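Local coordinates for putative pachytene checkpoint protein 2 (Caenorhabditis elegans, PDB 4XGU) that is a hexameric AAA+ ATPase of the protein-remodelling kind that binds and hydrolyses ATP and probably plays a key role in meiotic chromosome recombination, at residues R45-I50 / K68-T73. Numbering follows the deposited sequence.
Sequences RNWKPI and KLVIGT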
ATOM      1  N   ARG B  45     -25.236  52.386 -12.007  1.00 71.31           N
ATOM      2  CA  ARG B  45     -24.896  51.135 -12.660  1.00 65.53           C
ATOM      3  C   ARG B  45     -25.138  49.993 -11.680  1.00 59.91           C
ATOM      4  O   ARG B  45     -24.926  50.146 -10.476  1.00 64.51           O
ATOM      5  CB  ARG B  45     -23.444  51.151 -13.148  1.00 64.61           C
ATOM      6  CG  ARG B  45     -23.196  52.096 -14.320  1.00 64.25           C
ATOM      7  CD  ARG B  45     -21.712  52.247 -14.622  1.00 77.12           C
ATOM      8  NE  ARG B  45     -21.054  50.967 -14.880  1.00 96.46           N
ATOM      9  CZ  ARG B  45     -20.897  50.434 -16.089  1.00110.20           C
ATOM     10  NH1 ARG B  45     -21.356  51.066 -17.161  1.00111.88           N
ATOM     11  NH2 ARG B  45     -20.282  49.265 -16.225  1.00114.02           N
ATOM     12  N   ASN B  46     -25.600  48.862 -12.201  1.00 57.08           N
ATOM     13  CA  ASN B  46     -25.908  47.696 -11.382  1.00 56.76           C
ATOM     14  C   ASN B  46     -24.709  47.240 -10.552  1.00 58.83           C
ATOM     15  O   ASN B  46     -23.628  47.013 -11.090  1.00 58.70           O
ATOM     16  CB  ASN B  46     -26.393  46.548 -12.269  1.00 59.20           C
ATOM     17  CG  ASN B  46     -27.314  45.592 -11.537  1.00 59.32           C
ATOM     18  OD1 ASN B  46     -27.997  45.978 -10.588  1.00 62.87           O
ATOM     19  ND2 ASN B  46     -27.341  44.338 -11.976  1.00 59.58           N
ATOM     20  N   TRP B  47     -24.907  47.136  -9.239  1.00 61.07           N
ATOM     21  CA  TRP B  47     -23.865  46.705  -8.301  1.00 59.50           C
ATOM     22  C   TRP B  47     -22.652  47.632  -8.268  1.00 64.80           C
ATOM     23  O   TRP B  47     -21.617  47.286  -7.697  1.00 75.34           O
ATOM     24  CB  TRP B  47     -23.407  45.284  -8.628  1.00 59.91           C
ATOM     25  CG  TRP B  47     -24.515  44.299  -8.597  1.00 61.05           C
ATOM     26  CD1 TRP B  47     -25.064  43.647  -9.662  1.00 59.02           C
ATOM     27  CD2 TRP B  47     -25.231  43.858  -7.441  1.00 62.98           C
ATOM     28  NE1 TRP B  47     -26.074  42.818  -9.237  1.00 61.81           N
ATOM     29  CE2 TRP B  47     -26.198  42.931  -7.876  1.00 64.43           C
ATOM     30  CE3 TRP B  47     -25.147  44.155  -6.076  1.00 65.17           C
ATOM     31  CZ2 TRP B  47     -27.076  42.299  -6.998  1.00 67.98           C
ATOM     32  CZ3 TRP B  47     -26.018  43.527  -5.206  1.00 66.93           C
ATOM     33  CH2 TRP B  47     -26.968  42.609  -5.668  1.00 70.18           C
ATOM     34  N   LYS B  48     -22.778  48.805  -8.875  1.00 61.36           N
ATOM     35  CA  LYS B  48     -21.701  49.785  -8.844  1.00 58.81           C
ATOM     36  C   LYS B  48     -22.037  50.896  -7.859  1.00 59.05           C
ATOM     37  O   LYS B  48     -23.042  51.593  -8.019  1.00 59.32           O
ATOM     38  CB  LYS B  48     -21.444  50.351 -10.240  1.00 62.70           C
ATOM     39  CG  LYS B  48     -20.271  49.699 -10.961  1.00 68.05           C
ATOM     40  CD  LYS B  48     -20.336  48.181 -10.890  1.00 64.53           C
ATOM     41  CE  LYS B  48     -19.046  47.553 -11.398  1.00 65.87           C
ATOM     42  NZ  LYS B  48     -19.023  46.076 -11.205  1.00 69.79           N
ATOM     43  N   PRO B  49     -21.192  51.062  -6.833  1.00 59.10           N
ATOM     44  CA  PRO B  49     -21.461  51.953  -5.702  1.00 57.48           C
ATOM     45  C   PRO B  49     -21.324  53.434  -6.036  1.00 57.33           C
ATOM     46  O   PRO B  49     -20.394  53.847  -6.728  1.00 58.96           O
ATOM     47  CB  PRO B  49     -20.405  51.537  -4.677  1.00 57.59           C
ATOM     48  CG  PRO B  49     -19.267  51.060  -5.501  1.00 61.65           C
ATOM     49  CD  PRO B  49     -19.884  50.396  -6.706  1.00 65.61           C
ATOM     50  N   ILE B  50     -22.266  54.220  -5.530  1.00 57.38           N
ATOM     51  CA  ILE B  50     -22.222  55.664  -5.649  1.00 54.59           C
ATOM     52  C   ILE B  50     -21.856  56.261  -4.299  1.00 53.58           C
ATOM     53  O   ILE B  50     -22.436  55.887  -3.278  1.00 56.09           O
ATOM     54  CB  ILE B  50     -23.568  56.227  -6.122  1.00 60.96           C
ATOM     55  CG1 ILE B  50     -23.893  55.700  -7.519  1.00 63.30           C
ATOM     56  CG2 ILE B  50     -23.549  57.746  -6.101  1.00 63.60           C
ATOM     57  CD1 ILE B  50     -25.181  56.240  -8.085  1.00 70.01           C
ATOM     58  N   LYS B  68     -21.886  55.667   1.574  1.00 57.74           N
ATOM     59  CA  LYS B  68     -21.794  54.922   0.323  1.00 56.98           C
ATOM     60  C   LYS B  68     -23.066  54.111   0.118  1.00 58.50           C
ATOM     61  O   LYS B  68     -23.598  53.530   1.065  1.00 65.47           O
ATOM     62  CB  LYS B  68     -20.565  54.008   0.327  1.00 67.55           C
ATOM     63  CG  LYS B  68     -20.573  52.895  -0.710  1.00 75.93           C
ATOM     64  CD  LYS B  68     -19.226  52.183  -0.732  1.00 81.87           C
ATOM     65  CE  LYS B  68     -19.332  50.790  -1.331  1.00 83.82           C
ATOM     66  NZ  LYS B  68     -18.021  50.077  -1.323  1.00 83.90           N
ATOM     67  N   LEU B  69     -23.571  54.086  -1.109  1.00 55.68           N
ATOM     68  CA  LEU B  69     -24.746  53.278  -1.398  1.00 54.45           C
ATOM     69  C   LEU B  69     -24.522  52.413  -2.629  1.00 58.97           C
ATOM     70  O   LEU B  69     -23.776  52.782  -3.536  1.00 58.09           O
ATOM     71  CB  LEU B  69     -25.987  54.161  -1.579  1.00 53.71           C
ATOM     72  CG  LEU B  69     -26.206  54.902  -2.900  1.00 53.59           C
ATOM     73  CD1 LEU B  69     -27.040  54.085  -3.883  1.00 43.90           C
ATOM     74  CD2 LEU B  69     -26.862  56.243  -2.637  1.00 62.84           C
ATOM     75  N   VAL B  70     -25.165  51.250  -2.640  1.00 62.61           N
ATOM     76  CA  VAL B  70     -25.126  50.343  -3.779  1.00 56.64           C
ATOM     77  C   VAL B  70     -26.545  49.960  -4.170  1.00 57.71           C
ATOM     78  O   VAL B  70     -27.366  49.650  -3.311  1.00 55.39           O
ATOM     79  CB  VAL B  70     -24.330  49.060  -3.477  1.00 58.17           C
ATOM     80  CG1 VAL B  70     -24.116  48.255  -4.753  1.00 51.23           C
ATOM     81  CG2 VAL B  70     -22.998  49.391  -2.819  1.00 68.45           C
ATOM     82  N   ILE B  71     -26.836  49.999  -5.466  1.00 60.70           N
ATOM     83  CA  ILE B  71     -28.104  49.499  -5.981  1.00 55.11           C
ATOM     84  C   ILE B  71     -27.844  48.352  -6.946  1.00 60.19           C
ATOM     85  O   ILE B  71     -27.162  48.522  -7.957  1.00 64.95           O
ATOM     86  CB  ILE B  71     -28.904  50.596  -6.690  1.00 59.66           C
ATOM     87  CG1 ILE B  71     -29.247  51.714  -5.708  1.00 61.40           C
ATOM     88  CG2 ILE B  71     -30.173  50.018  -7.303  1.00 60.58           C
ATOM     89  CD1 ILE B  71     -30.090  52.807  -6.311  1.00 60.35           C
ATOM     90  N   GLY B  72     -28.385  47.181  -6.634  1.00 62.67           N
ATOM     91  CA  GLY B  72     -28.092  46.003  -7.424  1.00 62.35           C
ATOM     92  C   GLY B  72     -29.248  45.041  -7.586  1.00 68.08           C
ATOM     93  O   GLY B  72     -30.111  44.928  -6.715  1.00 70.56           O
ATOM     94  N   THR B  73     -29.259  44.348  -8.718  1.00 65.72           N
ATOM     95  CA  THR B  73     -30.235  43.303  -8.975  1.00 64.86           C
ATOM     96  C   THR B  73     -29.587  42.171  -9.753  1.00 74.62           C
ATOM     97  O   THR B  73     -28.562  42.365 -10.408  1.00 80.62           O
ATOM     98  CB  THR B  73     -31.436  43.822  -9.767  1.00 67.95           C
ATOM     99  OG1 THR B  73     -32.351  42.745 -10.002  1.00 65.39           O
ATOM    100  CG2 THR B  73     -30.972  44.381 -11.102  1.00 70.65           C
TER
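Trp47 lays one face of its indole flat over Gly72. The CA of Gly72 sits 3.5 Å from the centroid of the six-membered ring of Trp47, almost on the ring normal, in a CH-pi contact. The indole lies so close over Gly72 that there is no room for a CB. With CG of Trp47 anti to its own carbonyl carbon (chi1 -58°), the ring swings back across the strand, although its CB points away. Its NE1 then reaches Thr73 O at 2.8 Å, from above the carbonyl plane. Asn46 ND2 meets Thr73 O from the opposite face, also at 2.8 Å, so two side chains grip one carbonyl. The Asn46 amide is used at both ends: OD1 takes the Thr73 N-H on a lone pair at 2.8 Å. These paired bonds fix its rotation, and ND2 also reaches Arg77 O. Trp47, inside the type II turn from Arg45 to Lys48, also gives its backbone N-H to Ile71 O, at 2.9 Å from N. Replacing Trp47 by alanine is likely to uncover Gly72 and leave Thr73 O with Asn46 ND2 alone of the two donors.

The other end is looser and partly exposed. Ile50 and Leu69 form a single antiparallel bridge, a hydrogen-bonded pair. Pro49 CB rests 3.6 Å from CE of Lys68, whose extended chain runs alongside the proline ring, and 3.8 Å from Val70 CG2. The amine of Lys68 also makes long, weak ion pairs with Asp133 and Glu137.

The contact ties the loop after helix 30-41 to strand 68-72, within the Pch2 N-terminal domain. Strand 12-16 pairs with the strand's other edge. Leu69 and Ile71 pack on helix 30-41, while Trp47 touches Met150 of helix 145-161.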